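Local coordinates for MerB2 (PDB 5C17), which probably cleaves the carbon–mercury bond of organomercurial compounds as an alkylmercury lyase, and binds a mercury(II) ion, at residues Thr143-Asp155 with Gln167-Lys181. Residues are numbered along the deposited sequence; the frame is centred on the assembly and turned at random.
With DTV ((2S,3S)-1,4-dimercaptobutane-2,3-diol), chain D.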
ATOM      1  N   THR A 143      -5.277 -19.407   1.315  1.00 11.53           N
ATOM      2  CA  THR A 143      -5.627 -20.300   0.225  1.00 11.32           C
ATOM      3  C   THR A 143      -5.365 -19.602  -1.092  1.00 11.54           C
ATOM      4  O   THR A 143      -5.824 -18.479  -1.288  1.00 11.48           O
ATOM      5  CB  THR A 143      -7.090 -20.762   0.281  1.00 14.24           C
ATOM      6  OG1 THR A 143      -7.976 -19.644   0.156  1.00 16.79           O
ATOM      7  CG2 THR A 143      -7.369 -21.490   1.572  1.00 15.62           C
ATOM      8  N   PRO A 144      -4.628 -20.250  -2.002  1.00 11.03           N
ATOM      9  CA  PRO A 144      -3.922 -21.521  -1.814  1.00 11.93           C
ATOM     10  C   PRO A 144      -2.845 -21.434  -0.733  1.00 12.95           C
ATOM     11  O   PRO A 144      -2.313 -20.358  -0.478  1.00 11.61           O
ATOM     12  CB  PRO A 144      -3.269 -21.763  -3.175  1.00 13.75           C
ATOM     13  CG  PRO A 144      -3.999 -20.925  -4.123  1.00 15.32           C
ATOM     14  CD  PRO A 144      -4.443 -19.727  -3.368  1.00 12.20           C
ATOM     15  N   ASP A 145      -2.531 -22.558  -0.103  1.00 13.33           N
ATOM     16  CA  ASP A 145      -1.578 -22.543   0.999  1.00 15.33           C
ATOM     17  C   ASP A 145      -0.185 -22.087   0.556  1.00 12.71           C
ATOM     18  O   ASP A 145       0.594 -21.595   1.374  1.00 13.46           O
ATOM     19  CB  ASP A 145      -1.514 -23.900   1.726  1.00 19.04           C
ATOM     20  CG  ASP A 145      -1.246 -25.077   0.799  1.00 22.38           C
ATOM     21  OD1 ASP A 145      -0.907 -24.887  -0.385  1.00 23.68           O
ATOM     22  OD2 ASP A 145      -1.371 -26.227   1.277  1.00 27.28           O
ATOM     23  N   SER A 146       0.097 -22.221  -0.741  1.00 11.69           N
ATOM     24  CA  SER A 146       1.394 -21.889  -1.328  1.00 11.31           C
ATOM     25  C   SER A 146       1.536 -20.434  -1.811  1.00  9.45           C
ATOM     26  O   SER A 146       2.523 -20.073  -2.465  1.00 10.59           O
ATOM     27  CB  SER A 146       1.653 -22.832  -2.507  1.00 11.46           C
ATOM     28  OG  SER A 146       0.517 -22.890  -3.351  1.00 12.58           O
ATOM     29  N   THR A 147       0.579 -19.583  -1.457  1.00  9.16           N
ATOM     30  CA  THR A 147       0.577 -18.192  -1.893  1.00 10.09           C
ATOM     31  C   THR A 147       1.848 -17.469  -1.464  1.00  9.28           C
ATOM     32  O   THR A 147       2.305 -17.592  -0.325  1.00 10.17           O
ATOM     33  CB  THR A 147      -0.662 -17.479  -1.338  1.00  9.94           C
ATOM     34  OG1 THR A 147      -1.836 -18.030  -1.934  1.00 10.50           O
ATOM     35  CG2 THR A 147      -0.656 -15.986  -1.654  1.00 10.24           C
ATOM     36  N   VAL A 148       2.398 -16.700  -2.393  1.00  9.46           N
ATOM     37  CA  VAL A 148       3.601 -15.910  -2.181  1.00  8.87           C
ATOM     38  C   VAL A 148       3.425 -14.556  -2.867  1.00  8.77           C
ATOM     39  O   VAL A 148       2.445 -14.338  -3.587  1.00  9.27           O
ATOM     40  CB  VAL A 148       4.862 -16.614  -2.720  1.00  9.91           C
ATOM     41  CG1 VAL A 148       5.199 -17.852  -1.875  1.00 10.89           C
ATOM     42  CG2 VAL A 148       4.673 -16.973  -4.192  1.00 11.06           C
ATOM     43  N   ILE A 149       4.369 -13.654  -2.631  1.00  8.78           N
ATOM     44  CA  ILE A 149       4.361 -12.332  -3.236  1.00  9.09           C
ATOM     45  C   ILE A 149       5.614 -12.130  -4.086  1.00  9.92           C
ATOM     46  O   ILE A 149       6.699 -12.584  -3.716  1.00 11.52           O
ATOM     47  CB  ILE A 149       4.291 -11.258  -2.140  1.00  9.62           C
ATOM     48  CG1 ILE A 149       2.892 -11.277  -1.522  1.00 10.33           C
ATOM     49  CG2 ILE A 149       4.634  -9.856  -2.681  1.00 11.46           C
ATOM     50  CD1 ILE A 149       2.735 -10.415  -0.268  1.00 12.06           C
ATOM     51  N   TRP A 150       5.433 -11.479  -5.229  1.00 10.40           N
ATOM     52  CA  TRP A 150       6.522 -11.043  -6.078  1.00 10.53           C
ATOM     53  C   TRP A 150       6.716  -9.559  -5.851  1.00 10.53           C
ATOM     54  O   TRP A 150       5.773  -8.782  -5.998  1.00 10.56           O
ATOM     55  CB  TRP A 150       6.168 -11.308  -7.530  1.00 12.13           C
ATOM     56  CG  TRP A 150       7.103 -10.728  -8.527  1.00 12.90           C
ATOM     57  CD1 TRP A 150       6.964  -9.553  -9.198  1.00 14.42           C
ATOM     58  CD2 TRP A 150       8.319 -11.308  -8.990  1.00 13.49           C
ATOM     59  NE1 TRP A 150       8.015  -9.354 -10.037  1.00 15.13           N
ATOM     60  CE2 TRP A 150       8.862 -10.425  -9.941  1.00 14.64           C
ATOM     61  CE3 TRP A 150       9.002 -12.486  -8.694  1.00 15.74           C
ATOM     62  CZ2 TRP A 150      10.065 -10.680 -10.596  1.00 17.73           C
ATOM     63  CZ3 TRP A 150      10.188 -12.740  -9.348  1.00 17.79           C
ATOM     64  CH2 TRP A 150      10.708 -11.840 -10.290  1.00 18.22           C
ATOM     65  N   THR A 151       7.935  -9.169  -5.503  1.00 12.00           N
ATOM     66  CA  THR A 151       8.274  -7.785  -5.233  1.00 13.36           C
ATOM     67  C   THR A 151       9.436  -7.345  -6.116  1.00 13.43           C
ATOM     68  O   THR A 151      10.149  -8.172  -6.691  1.00 14.16           O
ATOM     69  CB  THR A 151       8.605  -7.573  -3.747  1.00 15.21           C
ATOM     70  OG1 THR A 151       8.704  -6.172  -3.487  1.00 17.42           O
ATOM     71  CG2 THR A 151       9.889  -8.255  -3.360  1.00 17.71           C
ATOM     72  N   VAL A 152       9.595  -6.033  -6.240  1.00 13.60           N
ATOM     73  CA  VAL A 152      10.667  -5.447  -7.024  1.00 14.28           C
ATOM     74  C   VAL A 152      11.463  -4.503  -6.141  1.00 13.55           C
ATOM     75  O   VAL A 152      10.992  -4.090  -5.082  1.00 13.66           O
ATOM     76  CB  VAL A 152      10.133  -4.691  -8.267  1.00 15.44           C
ATOM     77  CG1 VAL A 152       9.427  -5.655  -9.198  1.00 17.55           C
ATOM     78  CG2 VAL A 152       9.207  -3.531  -7.886  1.00 15.66           C
ATOM     79  N   PRO A 153      12.671  -4.127  -6.578  1.00 14.61           N
ATOM     80  CA  PRO A 153      13.477  -3.222  -5.755  1.00 15.90           C
ATOM     81  C   PRO A 153      12.754  -1.901  -5.502  1.00 15.44           C
ATOM     82  O   PRO A 153      12.174  -1.322  -6.413  1.00 16.10           O
ATOM     83  CB  PRO A 153      14.734  -3.016  -6.600  1.00 17.47           C
ATOM     84  CG  PRO A 153      14.830  -4.245  -7.424  1.00 17.58           C
ATOM     85  CD  PRO A 153      13.419  -4.607  -7.752  1.00 16.29           C
ATOM     86  N   PHE A 154      12.767  -1.421  -4.267  1.00 17.91           N
ATOM     87  CA  PHE A 154      12.108  -0.183  -3.984  1.00 19.64           C
ATOM     88  C   PHE A 154      13.094   0.944  -4.398  1.00 20.76           C
ATOM     89  O   PHE A 154      14.277   0.821  -4.384  1.00 22.22           O
ATOM     90  CB  PHE A 154      11.525  -0.044  -2.523  1.00 21.52           C
ATOM     91  CG  PHE A 154      10.351  -0.989  -2.179  1.00 21.71           C
ATOM     92  CD1 PHE A 154       9.852  -1.921  -3.071  1.00 21.27           C
ATOM     93  CD2 PHE A 154       9.724  -0.872  -0.963  1.00 22.74           C
ATOM     94  CE1 PHE A 154       8.803  -2.744  -2.735  1.00 22.15           C
ATOM     95  CE2 PHE A 154       8.665  -1.690  -0.626  1.00 23.26           C
ATOM     96  CZ  PHE A 154       8.216  -2.630  -1.520  1.00 22.54           C
ATOM     97  N   ASP A 155      12.481   2.036  -4.731  1.00 21.10           N
ATOM     98  CA  ASP A 155      12.964   3.155  -5.591  1.00 25.38           C
ATOM     99  C   ASP A 155      12.346   4.419  -4.918  1.00 24.35           C
ATOM    100  O   ASP A 155      11.195   4.562  -4.903  1.00 23.57           O
ATOM    101  CB  ASP A 155      12.447   2.865  -7.046  1.00 29.50           C
ATOM    102  CG  ASP A 155      12.834   3.891  -8.122  1.00 32.59           C
ATOM    103  OD1 ASP A 155      12.898   5.086  -7.903  1.00 33.85           O
ATOM    104  OD2 ASP A 155      12.949   3.481  -9.282  1.00 33.60           O
ATOM    105  N   GLN A 167       3.807  -3.362 -10.228  1.00 12.36           N
ATOM    106  CA  GLN A 167       4.838  -4.374 -10.483  1.00 12.50           C
ATOM    107  C   GLN A 167       4.912  -5.461  -9.408  1.00 12.15           C
ATOM    108  O   GLN A 167       5.683  -6.405  -9.540  1.00 12.99           O
ATOM    109  CB  GLN A 167       6.201  -3.693 -10.601  1.00 14.64           C
ATOM    110  CG  GLN A 167       6.313  -2.676 -11.737  1.00 18.07           C
ATOM    111  CD  GLN A 167       7.617  -1.911 -11.672  1.00 23.62           C
ATOM    112  OE1 GLN A 167       7.626  -0.698 -11.466  1.00 27.63           O
ATOM    113  NE2 GLN A 167       8.729  -2.619 -11.821  1.00 26.12           N
ATOM    114  N   ILE A 168       4.103  -5.319  -8.359  1.00 10.96           N
ATOM    115  CA  ILE A 168       4.058  -6.241  -7.245  1.00 10.29           C
ATOM    116  C   ILE A 168       2.800  -7.094  -7.424  1.00  9.64           C
ATOM    117  O   ILE A 168       1.802  -6.594  -7.780  1.00 11.88           O
ATOM    118  CB  ILE A 168       4.013  -5.459  -5.926  1.00 11.45           C
ATOM    119  CG1 ILE A 168       5.338  -4.709  -5.703  1.00 12.89           C
ATOM    120  CG2 ILE A 168       3.581  -6.342  -4.751  1.00 11.63           C
ATOM    121  CD1 ILE A 168       5.270  -3.626  -4.658  1.00 14.09           C
ATOM    122  N   HIS A 169       2.940  -8.383  -7.158  1.00  9.42           N
ATOM    123  CA  HIS A 169       1.867  -9.330  -7.368  1.00  9.57           C
ATOM    124  C   HIS A 169       1.797 -10.431  -6.319  1.00  8.96           C
ATOM    125  O   HIS A 169       2.740 -10.776  -5.665  1.00  9.97           O
ATOM    126  CB  HIS A 169       2.100 -10.047  -8.717  1.00 11.44           C
ATOM    127  CG  HIS A 169       2.335  -9.133  -9.869  1.00 12.32           C
ATOM    128  ND1 HIS A 169       1.383  -8.262 -10.337  1.00 14.05           N
ATOM    129  CD2 HIS A 169       3.416  -8.976 -10.649  1.00 14.33           C
ATOM    130  CE1 HIS A 169       1.884  -7.595 -11.351  1.00 15.05           C
ATOM    131  NE2 HIS A 169       3.115  -8.000 -11.547  1.00 15.81           N
ATOM    132  N   TYR A 170       0.591 -10.960  -6.194  1.00  8.76           N
ATOM    133  CA  TYR A 170       0.326 -12.216  -5.506  1.00  9.00           C
ATOM    134  C   TYR A 170       0.447 -13.300  -6.584  1.00  8.51           C
ATOM    135  O   TYR A 170       0.017 -13.140  -7.681  1.00  8.80           O
ATOM    136  CB  TYR A 170      -1.089 -12.324  -4.919  1.00  9.69           C
ATOM    137  CG  TYR A 170      -1.269 -11.908  -3.451  1.00  8.54           C
ATOM    138  CD1 TYR A 170      -0.590 -12.524  -2.424  1.00  8.94           C
ATOM    139  CD2 TYR A 170      -2.171 -10.931  -3.112  1.00  8.58           C
ATOM    140  CE1 TYR A 170      -0.798 -12.173  -1.132  1.00  9.10           C
ATOM    141  CE2 TYR A 170      -2.364 -10.560  -1.808  1.00  9.66           C
ATOM    142  CZ  TYR A 170      -1.665 -11.184  -0.812  1.00  8.87           C
ATOM    143  OH  TYR A 170      -1.819 -10.885   0.496  1.00  9.92           O
ATOM    144  N   PHE A 171       1.039 -14.410  -6.196  1.00  8.52           N
ATOM    145  CA  PHE A 171       1.081 -15.625  -6.994  1.00  8.87           C
ATOM    146  C   PHE A 171       0.559 -16.789  -6.135  1.00  8.73           C
ATOM    147  O   PHE A 171       0.849 -16.908  -4.958  1.00  9.53           O
ATOM    148  CB  PHE A 171       2.454 -15.952  -7.608  1.00  8.97           C
ATOM    149  CG  PHE A 171       2.825 -15.035  -8.732  1.00  9.23           C
ATOM    150  CD1 PHE A 171       2.163 -15.105  -9.938  1.00  9.73           C
ATOM    151  CD2 PHE A 171       3.790 -14.050  -8.576  1.00 10.53           C
ATOM    152  CE1 PHE A 171       2.453 -14.238 -10.949  1.00 10.60           C
ATOM    153  CE2 PHE A 171       4.104 -13.181  -9.612  1.00 10.54           C
ATOM    154  CZ  PHE A 171       3.425 -13.288 -10.797  1.00 10.23           C
ATOM    155  N   SER A 172      -0.182 -17.683  -6.768  1.00  9.07           N
ATOM    156  CA  SER A 172      -0.743 -18.837  -6.085  1.00 10.41           C
ATOM    157  C   SER A 172       0.310 -19.829  -5.600  1.00 10.18           C
ATOM    158  O   SER A 172       0.030 -20.622  -4.722  1.00 11.30           O
ATOM    159  CB  SER A 172      -1.703 -19.550  -7.035  1.00 11.57           C
ATOM    160  OG  SER A 172      -1.120 -19.745  -8.309  1.00 12.69           O
ATOM    161  N   SER A 173       1.498 -19.787  -6.202  1.00  9.80           N
ATOM    162  CA  SER A 173       2.619 -20.640  -5.829  1.00  9.25           C
ATOM    163  C   SER A 173       3.880 -20.085  -6.452  1.00  9.79           C
ATOM    164  O   SER A 173       3.820 -19.301  -7.400  1.00 10.64           O
ATOM    165  CB  SER A 173       2.426 -22.075  -6.328  1.00 10.01           C
ATOM    166  OG  SER A 173       2.503 -22.110  -7.744  1.00 12.10           O
ATOM    167  N   VAL A 174       5.024 -20.539  -5.958  1.00  9.94           N
ATOM    168  CA  VAL A 174       6.292 -20.187  -6.600  1.00 10.25           C
ATOM    169  C   VAL A 174       6.349 -20.779  -8.017  1.00 11.09           C
ATOM    170  O   VAL A 174       6.872 -20.156  -8.933  1.00 11.93           O
ATOM    171  CB  VAL A 174       7.505 -20.660  -5.766  1.00 11.37           C
ATOM    172  CG1 VAL A 174       8.811 -20.404  -6.528  1.00 12.40           C
ATOM    173  CG2 VAL A 174       7.520 -19.954  -4.399  1.00 11.77           C
ATOM    174  N   GLU A 175       5.818 -21.985  -8.182  1.00 11.02           N
ATOM    175  CA  GLU A 175       5.829 -22.619  -9.485  1.00 11.93           C
ATOM    176  C   GLU A 175       5.050 -21.761 -10.495  1.00 11.04           C
ATOM    177  O   GLU A 175       5.466 -21.591 -11.630  1.00 11.69           O
ATOM    178  CB  GLU A 175       5.270 -24.040  -9.386  1.00 13.23           C
ATOM    179  CG  GLU A 175       6.148 -25.019  -8.574  1.00 14.16           C
ATOM    180  CD  GLU A 175       6.185 -24.755  -7.075  1.00 14.68           C
ATOM    181  OE1 GLU A 175       5.178 -24.292  -6.506  1.00 14.38           O
ATOM    182  OE2 GLU A 175       7.241 -25.019  -6.456  1.00 15.05           O
ATOM    183  N   HIS A 176       3.938 -21.172 -10.069  1.00 10.65           N
ATOM    184  CA  HIS A 176       3.186 -20.301 -10.973  1.00 11.45           C
ATOM    185  C   HIS A 176       3.873 -18.948 -11.184  1.00 10.07           C
ATOM    186  O   HIS A 176       3.863 -18.417 -12.296  1.00 11.36           O
ATOM    187  CB  HIS A 176       1.742 -20.157 -10.495  1.00 11.94           C
ATOM    188  CG  HIS A 176       0.931 -21.394 -10.707  1.00 13.12           C
ATOM    189  ND1 HIS A 176      -0.213 -21.672  -9.996  1.00 16.56           N
ATOM    190  CD2 HIS A 176       1.091 -22.413 -11.584  1.00 16.75           C
ATOM    191  CE1 HIS A 176      -0.714 -22.824 -10.411  1.00 17.72           C
ATOM    192  NE2 HIS A 176       0.061 -23.294 -11.371  1.00 17.16           N
ATOM    193  N   ALA A 177       4.508 -18.416 -10.142  1.00 10.35           N
ATOM    194  CA  ALA A 177       5.340 -17.233 -10.300  1.00 10.82           C
ATOM    195  C   ALA A 177       6.406 -17.481 -11.369  1.00 11.36           C
ATOM    196  O   ALA A 177       6.704 -16.612 -12.198  1.00 11.91           O
ATOM    197  CB  ALA A 177       5.987 -16.846  -8.979  1.00 11.35           C
ATOM    198  N   ASN A 178       6.993 -18.674 -11.338  1.00 12.13           N
ATOM    199  CA  ASN A 178       8.031 -19.012 -12.312  1.00 12.93           C
ATOM    200  C   ASN A 178       7.524 -19.119 -13.745  1.00 13.98           C
ATOM    201  O   ASN A 178       8.234 -18.749 -14.674  1.00 14.82           O
ATOM    202  CB  ASN A 178       8.764 -20.289 -11.895  1.00 13.40           C
ATOM    203  CG  ASN A 178       9.686 -20.057 -10.728  1.00 15.70           C
ATOM    204  OD1 ASN A 178      10.081 -18.918 -10.455  1.00 17.57           O
ATOM    205  ND2 ASN A 178      10.035 -21.122 -10.025  1.00 16.12           N
ATOM    206  N   LYS A 179       6.312 -19.629 -13.924  1.00 13.55           N
ATOM    207  CA  LYS A 179       5.684 -19.633 -15.248  1.00 14.00           C
ATOM    208  C   LYS A 179       5.500 -18.205 -15.745  1.00 13.31           C
ATOM    209  O   LYS A 179       5.787 -17.897 -16.900  1.00 15.87           O
ATOM    210  CB  LYS A 179       4.342 -20.364 -15.229  1.00 15.73           C
ATOM    211  CG  LYS A 179       4.465 -21.856 -15.013  1.00 15.81           C
ATOM    212  CD  LYS A 179       3.120 -22.575 -15.091  1.00 16.76           C
ATOM    213  CE  LYS A 179       2.570 -22.686 -16.510  1.00 18.24           C
ATOM    214  NZ  LYS A 179       1.279 -23.437 -16.505  1.00 19.06           N
ATOM    215  N   TRP A 180       5.049 -17.328 -14.858  1.00 13.01           N
ATOM    216  CA  TRP A 180       4.864 -15.930 -15.207  1.00 13.41           C
ATOM    217  C   TRP A 180       6.201 -15.300 -15.569  1.00 14.61           C
ATOM    218  O   TRP A 180       6.314 -14.591 -16.571  1.00 16.44           O
ATOM    219  CB  TRP A 180       4.188 -15.196 -14.045  1.00 12.42           C
ATOM    220  CG  TRP A 180       4.064 -13.718 -14.203  1.00 13.28           C
ATOM    221  CD1 TRP A 180       3.027 -13.035 -14.775  1.00 15.63           C
ATOM    222  CD2 TRP A 180       5.000 -12.733 -13.766  1.00 14.58           C
ATOM    223  NE1 TRP A 180       3.263 -11.685 -14.719  1.00 15.98           N
ATOM    224  CE2 TRP A 180       4.472 -11.472 -14.108  1.00 15.86           C
ATOM    225  CE3 TRP A 180       6.234 -12.794 -13.109  1.00 15.28           C
ATOM    226  CZ2 TRP A 180       5.140 -10.278 -13.811  1.00 16.66           C
ATOM    227  CZ3 TRP A 180       6.893 -11.618 -12.825  1.00 17.72           C
ATOM    228  CH2 TRP A 180       6.347 -10.375 -13.174  1.00 17.75           C
ATOM    229  N   LYS A 181       7.226 -15.601 -14.779  1.00 15.74           N
ATOM    230  CA  LYS A 181       8.549 -15.052 -15.030  1.00 17.03           C
ATOM    231  C   LYS A 181       9.084 -15.436 -16.404  1.00 19.06           C
ATOM    232  O   LYS A 181       9.739 -14.631 -17.059  1.00 20.94           O
ATOM    233  CB  LYS A 181       9.533 -15.530 -13.983  1.00 20.00           C
ATOM    234  CG  LYS A 181       9.545 -14.732 -12.712  1.00 24.64           C
ATOM    235  CD  LYS A 181      10.642 -15.235 -11.779  1.00 29.64           C
ATOM    236  CE  LYS A 181      11.994 -15.269 -12.485  1.00 32.83           C
ATOM    237  NZ  LYS A 181      13.154 -15.069 -11.569  1.00 34.72           N
TER
HETATM  238  S1  DTV D 303       8.536   2.379  -4.180  0.77 23.21           S
HETATM  239  C1  DTV D 303       7.585   1.384  -3.032  0.77 22.49           C
HETATM  240  C2  DTV D 303       6.099   1.698  -3.048  0.77 21.80           C
HETATM  241  O2  DTV D 303       5.547   1.333  -4.282  0.77 22.67           O
HETATM  242  C3  DTV D 303       5.306   0.981  -1.949  0.77 22.61           C
HETATM  243  O3  DTV D 303       5.763   1.422  -0.686  0.77 23.97           O
HETATM  244  C4  DTV D 303       5.414  -0.534  -2.015  0.77 22.61           C
HETATM  245  S4  DTV D 303       4.065  -1.351  -1.171  0.77 22.58           S
HETATM  246  O   HOH W   1       7.186  -7.001 -11.705  1.00 15.53           O
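W150 meets W180 in a T-shaped stack: the edge of W180 points at the face of the W150 five-membered ring, planes at 64°, with W180 CZ3 3.7 Å from W150 CE2. K181 lays its flexible methylenes across the far end of the indole, CD 3.5 Å from W150 CZ3. With CG anti to the backbone N (chi1 171°), the flat indole reaches from strand to helix, offering W180 a face and, through NE1, an N-H to a water 3.0 Å away that donates to Q167 O. A leucine in place of W150 would probably leave that water without its indole donor and W180 without the ring face its edge packs against. Beneath, V148-F171 and W150-H169 are antiparallel hydrogen-bonded pairs flanking the non-hydrogen-bonded pair I149-Y170. S146, in the type I turn P144-T147, has a short hydroxyl side chain whose OG donates to S172 O; S173 is the N-cap of helix 174-183, OG accepting from H176 N. I149 CG1 packs against Y170, whose OH bonds T106. I168 CD1 touches F154 where the strands lead into the DTV pocket, one F154 face lying over DTV C1. Strand 148-151 runs between 169-171 and 190-192, helix 174-183 on its W150 face, helix 103-113 on its I149 face.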